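Local coordinates for inactive dihydroorotase-like domain (PDB 5NNL), which is of unknown function but has the dihydroorotase-like fold, a barrel of parallel strands and helices, in a form named inactive, at residues A[34-39]-A[319-324]; A[69-74]-A[329-334]. One frame throughout, in Å; residues are numbered along the deposited sequence.

Contact 1. Residues A[34-39]-A[319-324]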
ATOM      1  N   SER A  34      -1.858  12.015   1.434  1.00 28.01           N
ATOM      2  CA  SER A  34      -1.625  11.268   0.203  1.00 27.28           C
ATOM      3  C   SER A  34      -1.547  12.199  -1.002  1.00 29.42           C
ATOM      4  O   SER A  34      -0.570  12.167  -1.760  1.00 27.28           O
ATOM      5  CB  SER A  34      -2.722  10.222   0.006  1.00 28.95           C
ATOM      6  OG  SER A  34      -2.593   9.165   0.940  1.00 30.26           O
ATOM      7  N   ILE A  35      -2.563  13.046  -1.197  1.00 29.39           N
ATOM      8  CA  ILE A  35      -2.564  13.922  -2.366  1.00 29.36           C
ATOM      9  C   ILE A  35      -1.385  14.884  -2.300  1.00 26.66           C
ATOM     10  O   ILE A  35      -0.764  15.199  -3.322  1.00 27.26           O
ATOM     11  CB  ILE A  35      -3.911  14.665  -2.494  1.00 30.53           C
ATOM     12  CG1 ILE A  35      -4.061  15.270  -3.896  1.00 28.55           C
ATOM     13  CG2 ILE A  35      -4.066  15.764  -1.433  1.00 29.31           C
ATOM     14  CD1 ILE A  35      -4.223  14.249  -5.001  1.00 30.14           C
ATOM     15  N   ALA A  36      -1.035  15.335  -1.095  1.00 26.58           N
ATOM     16  CA  ALA A  36       0.118  16.214  -0.943  1.00 30.23           C
ATOM     17  C   ALA A  36       1.416  15.515  -1.331  1.00 29.73           C
ATOM     18  O   ALA A  36       2.384  16.175  -1.723  1.00 28.59           O
ATOM     19  CB  ALA A  36       0.207  16.718   0.497  1.00 32.93           C
ATOM     20  N   ALA A  37       1.463  14.190  -1.221  1.00 26.68           N
ATOM     21  CA  ALA A  37       2.653  13.437  -1.588  1.00 28.45           C
ATOM     22  C   ALA A  37       2.653  12.998  -3.046  1.00 27.24           C
ATOM     23  O   ALA A  37       3.655  12.439  -3.505  1.00 28.67           O
ATOM     24  CB  ALA A  37       2.796  12.200  -0.693  1.00 26.09           C
ATOM     25  N   GLY A  38       1.563  13.231  -3.776  1.00 26.52           N
ATOM     26  CA  GLY A  38       1.472  12.861  -5.174  1.00 25.64           C
ATOM     27  C   GLY A  38       0.600  11.658  -5.459  1.00 26.14           C
ATOM     28  O   GLY A  38       0.513  11.243  -6.622  1.00 25.62           O
ATOM     29  N   TYR A  39      -0.049  11.086  -4.448  1.00 23.79           N
ATOM     30  CA  TYR A  39      -0.906   9.920  -4.632  1.00 27.26           C
ATOM     31  C   TYR A  39      -2.342  10.395  -4.824  1.00 29.01           C
ATOM     32  O   TYR A  39      -2.978  10.864  -3.875  1.00 30.05           O
ATOM     33  CB  TYR A  39      -0.788   8.976  -3.436  1.00 27.02           C
ATOM     34  CG  TYR A  39       0.638   8.582  -3.122  1.00 27.39           C
ATOM     35  CD1 TYR A  39       1.308   7.645  -3.899  1.00 26.59           C
ATOM     36  CD2 TYR A  39       1.319   9.157  -2.059  1.00 28.10           C
ATOM     37  CE1 TYR A  39       2.618   7.288  -3.625  1.00 26.05           C
ATOM     38  CE2 TYR A  39       2.629   8.805  -1.772  1.00 28.00           C
ATOM     39  CZ  TYR A  39       3.274   7.870  -2.562  1.00 27.02           C
ATOM     40  OH  TYR A  39       4.578   7.509  -2.292  1.00 27.93           O
ATOM     41  N   VAL A 319      -5.384  22.738  -8.052  1.00 35.71           N
ATOM     42  CA  VAL A 319      -4.024  22.543  -7.564  1.00 31.98           C
ATOM     43  C   VAL A 319      -4.123  22.080  -6.115  1.00 33.24           C
ATOM     44  O   VAL A 319      -4.469  22.858  -5.222  1.00 33.31           O
ATOM     45  CB  VAL A 319      -3.190  23.821  -7.694  1.00 32.81           C
ATOM     46  CG1 VAL A 319      -1.868  23.690  -6.944  1.00 34.97           C
ATOM     47  CG2 VAL A 319      -2.933  24.120  -9.161  1.00 31.92           C
ATOM     48  N   ALA A 320      -3.819  20.806  -5.883  1.00 30.98           N
ATOM     49  CA  ALA A 320      -3.970  20.202  -4.570  1.00 30.90           C
ATOM     50  C   ALA A 320      -2.724  20.316  -3.704  1.00 32.71           C
ATOM     51  O   ALA A 320      -2.797  20.019  -2.509  1.00 33.05           O
ATOM     52  CB  ALA A 320      -4.348  18.724  -4.717  1.00 31.82           C
ATOM     53  N   CYS A 321      -1.592  20.734  -4.266  1.00 31.37           N
ATOM     54  CA  CYS A 321      -0.362  20.805  -3.493  1.00 32.30           C
ATOM     55  C   CYS A 321       0.654  21.680  -4.212  1.00 30.59           C
ATOM     56  O   CYS A 321       0.739  21.663  -5.443  1.00 29.91           O
ATOM     57  CB  CYS A 321       0.226  19.410  -3.264  1.00 32.02           C
ATOM     58  SG  CYS A 321       1.801  19.431  -2.395  1.00 32.94           S
ATOM     59  N   LEU A 322       1.428  22.429  -3.428  1.00 31.54           N
ATOM     60  CA  LEU A 322       2.536  23.226  -3.943  1.00 29.48           C
ATOM     61  C   LEU A 322       3.725  23.052  -3.014  1.00 31.19           C
ATOM     62  O   LEU A 322       3.629  23.358  -1.823  1.00 31.17           O
ATOM     63  CB  LEU A 322       2.160  24.706  -4.042  1.00 31.07           C
ATOM     64  CG  LEU A 322       1.084  25.110  -5.048  1.00 34.64           C
ATOM     65  CD1 LEU A 322       0.641  26.556  -4.794  1.00 33.30           C
ATOM     66  CD2 LEU A 322       1.602  24.939  -6.467  1.00 32.55           C
ATOM     67  N   ASP A 323       4.846  22.574  -3.556  1.00 34.81           N
ATOM     68  CA  ASP A 323       6.059  22.348  -2.772  1.00 32.11           C
ATOM     69  C   ASP A 323       5.765  21.477  -1.552  1.00 31.92           C
ATOM     70  O   ASP A 323       6.215  21.750  -0.437  1.00 33.44           O
ATOM     71  CB  ASP A 323       6.695  23.675  -2.352  1.00 34.69           C
ATOM     72  CG  ASP A 323       7.114  24.521  -3.536  1.00 38.56           C
ATOM     73  OD1 ASP A 323       7.383  23.944  -4.610  1.00 39.55           O
ATOM     74  OD2 ASP A 323       7.174  25.762  -3.396  1.00 42.68           O
ATOM     75  N   GLY A 324       4.999  20.412  -1.775  1.00 32.85           N
ATOM     76  CA  GLY A 324       4.637  19.501  -0.709  1.00 35.31           C
ATOM     77  C   GLY A 324       3.630  20.033   0.286  1.00 36.70           C
ATOM     78  O   GLY A 324       3.346  19.345   1.275  1.00 34.93           O
TER
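A36 O, in the last turn of helix 26-37, lies 3.4 Å from C321 SG, the closest polar approach across the contact. One residue pair back, S34 O is gripped twice: A37 N and Y39 N both bond to it at 2.9 Å, from opposite faces of its plane. G38 N bonds to I35 O at 3.1 Å. At G38, the first residue to leave helical angles, the helix closes in a Schellman motif with positive phi. These bonds tie the helix end to itself. C321 SG also comes to 3.9 Å from A36 CA, so the thiol lies alongside the helix backbone. The torsion explains this: SG is anti to the backbone N of C321 (chi1 177°) and runs out toward A36. A second point of touch is purely apolar. I35 sends its CG1 branch away from its own backbone N (chi1 -164°), and CG1 meets A320 CB at 3.6 Å. A320 and C321 both face V313 on strand 305-315, which makes a classic beta bulge. Both CB atoms point toward the helix. V313 also touches I35 and C321, and F315 extends the apolar surface around I35. Across the contact the chemistry is that of an isoleucine branch, two alanines and a thiol. The small A36 and A320 are consistent with the close approach, A36 CA to C321 CA 5.3 Å.

Contact 2. Residues A[69-74]-A[329-334]; sequences GVYCDF and IPPKGA
Y71 and D73 share one first torsion (chi1 -65°), with CG anti to the carbonyl carbon, and in both the far end of the side chain reaches segment 329-334. The Y71 ring lies beside P331, the two side chains pointing the same way. P331 CB sits over one ring face, 3.9 Å from the Y71 centroid and 23° off the normal, a CH-pi contact offset toward the rim. At the ring edge, in its plane, I329 O is 3.3 Å from Y71 CE1. F326 meets the same ring edge-to-face. On D73 it is OD1 that does the work. It accepts from A334 N at 2.9 Å, on the anti side of the carboxylate and somewhat out of its plane. D73 OD2 has its own partner, Q277 NE2, so both oxygens are held and the group's rotation is fixed. Two backbone bonds complete the join. G333 N gives to V70 O at 3.0 Å, coming from above the carbonyl plane. F74 N gives to A334 O at 3.1 Å, fairly straight at 155°. G333 has no side chain, and its CA closes to 3.5 Å from C72 O. V70 CG2 lies against the G333 carbonyl. The arrangement is that of an irregular C-terminal stretch laid beside the start of a barrel strand, here 73-79, in the parallel-stranded barrel of the dihydroorotase family.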
ATOM      1  N   GLY A  69     -15.916  14.029   3.105  1.00 45.80           N
ATOM      2  CA  GLY A  69     -15.093  14.512   2.012  1.00 43.27           C
ATOM      3  C   GLY A  69     -13.661  14.016   2.056  1.00 39.80           C
ATOM      4  O   GLY A  69     -13.016  14.051   3.109  1.00 40.43           O
ATOM      5  N   VAL A  70     -13.152  13.555   0.915  1.00 41.56           N
ATOM      6  CA  VAL A  70     -11.777  13.092   0.801  1.00 36.82           C
ATOM      7  C   VAL A  70     -11.071  13.907  -0.274  1.00 37.81           C
ATOM      8  O   VAL A  70     -11.700  14.525  -1.137  1.00 35.99           O
ATOM      9  CB  VAL A  70     -11.684  11.585   0.485  1.00 34.82           C
ATOM     10  CG1 VAL A  70     -11.993  10.774   1.723  1.00 39.05           C
ATOM     11  CG2 VAL A  70     -12.617  11.209  -0.659  1.00 36.80           C
ATOM     12  N   TYR A  71      -9.742  13.895  -0.212  1.00 35.33           N
ATOM     13  CA  TYR A  71      -8.915  14.735  -1.065  1.00 34.58           C
ATOM     14  C   TYR A  71      -8.141  13.950  -2.111  1.00 33.10           C
ATOM     15  O   TYR A  71      -7.362  14.544  -2.863  1.00 32.84           O
ATOM     16  CB  TYR A  71      -7.960  15.558  -0.197  1.00 35.19           C
ATOM     17  CG  TYR A  71      -8.711  16.526   0.681  1.00 39.40           C
ATOM     18  CD1 TYR A  71      -9.191  17.729   0.169  1.00 40.25           C
ATOM     19  CD2 TYR A  71      -8.975  16.227   2.011  1.00 38.71           C
ATOM     20  CE1 TYR A  71      -9.892  18.616   0.964  1.00 40.93           C
ATOM     21  CE2 TYR A  71      -9.675  17.109   2.815  1.00 40.10           C
ATOM     22  CZ  TYR A  71     -10.134  18.300   2.284  1.00 42.13           C
ATOM     23  OH  TYR A  71     -10.830  19.188   3.073  1.00 42.56           O
ATOM     24  N   CYS A  72      -8.330  12.636  -2.171  1.00 35.74           N
ATOM     25  CA  CYS A  72      -7.906  11.823  -3.297  1.00 34.39           C
ATOM     26  C   CYS A  72      -8.975  10.758  -3.507  1.00 33.01           C
ATOM     27  O   CYS A  72      -9.870  10.585  -2.676  1.00 31.99           O
ATOM     28  CB  CYS A  72      -6.518  11.206  -3.062  1.00 31.30           C
ATOM     29  SG  CYS A  72      -6.431   9.998  -1.722  1.00 30.44           S
ATOM     30  N   ASP A  73      -8.897  10.057  -4.634  1.00 30.48           N
ATOM     31  CA  ASP A  73      -9.790   8.930  -4.858  1.00 34.01           C
ATOM     32  C   ASP A  73      -9.289   7.710  -4.090  1.00 35.25           C
ATOM     33  O   ASP A  73      -8.110   7.606  -3.738  1.00 33.67           O
ATOM     34  CB  ASP A  73      -9.900   8.614  -6.350  1.00 37.85           C
ATOM     35  CG  ASP A  73     -10.545   9.739  -7.136  1.00 39.21           C
ATOM     36  OD1 ASP A  73     -11.230  10.579  -6.515  1.00 36.92           O
ATOM     37  OD2 ASP A  73     -10.368   9.781  -8.372  1.00 39.65           O
ATOM     38  N   PHE A  74     -10.201   6.781  -3.819  1.00 36.89           N
ATOM     39  CA  PHE A  74      -9.832   5.643  -2.992  1.00 33.04           C
ATOM     40  C   PHE A  74     -10.753   4.466  -3.269  1.00 39.70           C
ATOM     41  O   PHE A  74     -11.854   4.615  -3.804  1.00 41.41           O
ATOM     42  CB  PHE A  74      -9.858   6.006  -1.501  1.00 32.06           C
ATOM     43  CG  PHE A  74     -11.239   6.156  -0.932  1.00 40.00           C
ATOM     44  CD1 PHE A  74     -11.920   7.360  -1.033  1.00 37.44           C
ATOM     45  CD2 PHE A  74     -11.851   5.096  -0.283  1.00 39.35           C
ATOM     46  CE1 PHE A  74     -13.190   7.500  -0.506  1.00 41.67           C
ATOM     47  CE2 PHE A  74     -13.117   5.230   0.245  1.00 41.35           C
ATOM     48  CZ  PHE A  74     -13.788   6.432   0.135  1.00 42.13           C
ATOM     49  N   ILE A 329      -8.226  23.121  -0.731  1.00 42.29           N
ATOM     50  CA  ILE A 329      -9.280  23.245  -1.736  1.00 41.27           C
ATOM     51  C   ILE A 329     -10.474  22.396  -1.313  1.00 44.49           C
ATOM     52  O   ILE A 329     -10.374  21.627  -0.346  1.00 45.82           O
ATOM     53  CB  ILE A 329      -8.781  22.831  -3.130  1.00 39.99           C
ATOM     54  CG1 ILE A 329      -8.248  21.393  -3.112  1.00 41.22           C
ATOM     55  CG2 ILE A 329      -7.709  23.793  -3.606  1.00 41.18           C
ATOM     56  CD1 ILE A 329      -8.039  20.796  -4.494  1.00 38.24           C
ATOM     57  N   PRO A 330     -11.616  22.502  -1.990  1.00 45.07           N
ATOM     58  CA  PRO A 330     -12.746  21.618  -1.683  1.00 42.15           C
ATOM     59  C   PRO A 330     -12.403  20.170  -1.957  1.00 43.29           C
ATOM     60  O   PRO A 330     -11.766  19.854  -2.977  1.00 43.18           O
ATOM     61  CB  PRO A 330     -13.849  22.116  -2.631  1.00 42.81           C
ATOM     62  CG  PRO A 330     -13.496  23.512  -2.929  1.00 43.09           C
ATOM     63  CD  PRO A 330     -12.000  23.580  -2.920  1.00 42.30           C
ATOM     64  N   PRO A 331     -12.809  19.241  -1.087  1.00 41.94           N
ATOM     65  CA  PRO A 331     -12.562  17.816  -1.353  1.00 40.07           C
ATOM     66  C   PRO A 331     -13.396  17.322  -2.527  1.00 40.59           C
ATOM     67  O   PRO A 331     -14.625  17.408  -2.507  1.00 41.82           O
ATOM     68  CB  PRO A 331     -12.962  17.127  -0.042  1.00 41.06           C
ATOM     69  CG  PRO A 331     -13.819  18.112   0.675  1.00 42.29           C
ATOM     70  CD  PRO A 331     -13.339  19.461   0.272  1.00 44.21           C
ATOM     71  N   LYS A 332     -12.718  16.800  -3.551  1.00 40.66           N
ATOM     72  CA  LYS A 332     -13.384  16.267  -4.733  1.00 38.98           C
ATOM     73  C   LYS A 332     -13.074  14.790  -4.964  1.00 37.91           C
ATOM     74  O   LYS A 332     -13.372  14.268  -6.044  1.00 36.98           O
ATOM     75  CB  LYS A 332     -13.002  17.089  -5.970  1.00 39.88           C
ATOM     76  CG  LYS A 332     -13.334  18.576  -5.849  1.00 41.45           C
ATOM     77  CD  LYS A 332     -14.275  19.061  -6.950  1.00 49.37           C
ATOM     78  CE  LYS A 332     -13.581  19.153  -8.303  1.00 47.35           C
ATOM     79  NZ  LYS A 332     -14.306  20.036  -9.263  1.00 52.09           N
ATOM     80  N   GLY A 333     -12.493  14.098  -3.982  1.00 38.00           N
ATOM     81  CA  GLY A 333     -12.212  12.687  -4.140  1.00 38.86           C
ATOM     82  C   GLY A 333     -13.459  11.832  -4.003  1.00 39.61           C
ATOM     83  O   GLY A 333     -14.459  12.236  -3.409  1.00 37.27           O
ATOM     84  N   ALA A 334     -13.395  10.622  -4.564  1.00 39.88           N
ATOM     85  CA  ALA A 334     -14.548   9.730  -4.580  1.00 42.53           C
ATOM     86  C   ALA A 334     -14.130   8.290  -4.312  1.00 42.37           C
ATOM     87  O   ALA A 334     -13.001   7.881  -4.603  1.00 38.32           O
ATOM     88  CB  ALA A 334     -15.287   9.796  -5.922  1.00 40.40           C
TER

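In the fold
The centres of contacts 1 and 2 lie about 12 Å apart, on the same side of the chain's centre. Along the chain the segments alternate: 34-39, 69-74, 319-324, 329-334. In both cases a piece near the start of the barrel meets a piece near the C-terminus. Helix 26-37 links them. Its end forms contact 1, while T31 and Q28 touch V70 and Y71 of contact 2. The contacts also touch directly, with I35 CB 3.5 Å from Y71 O and V319 O 3.7 Å from I329 CG2. The C-terminal chain thus packs first on the helix end, then on the approach to strand 73-79, tying the C-terminal part to an early helix and the start of an early strand.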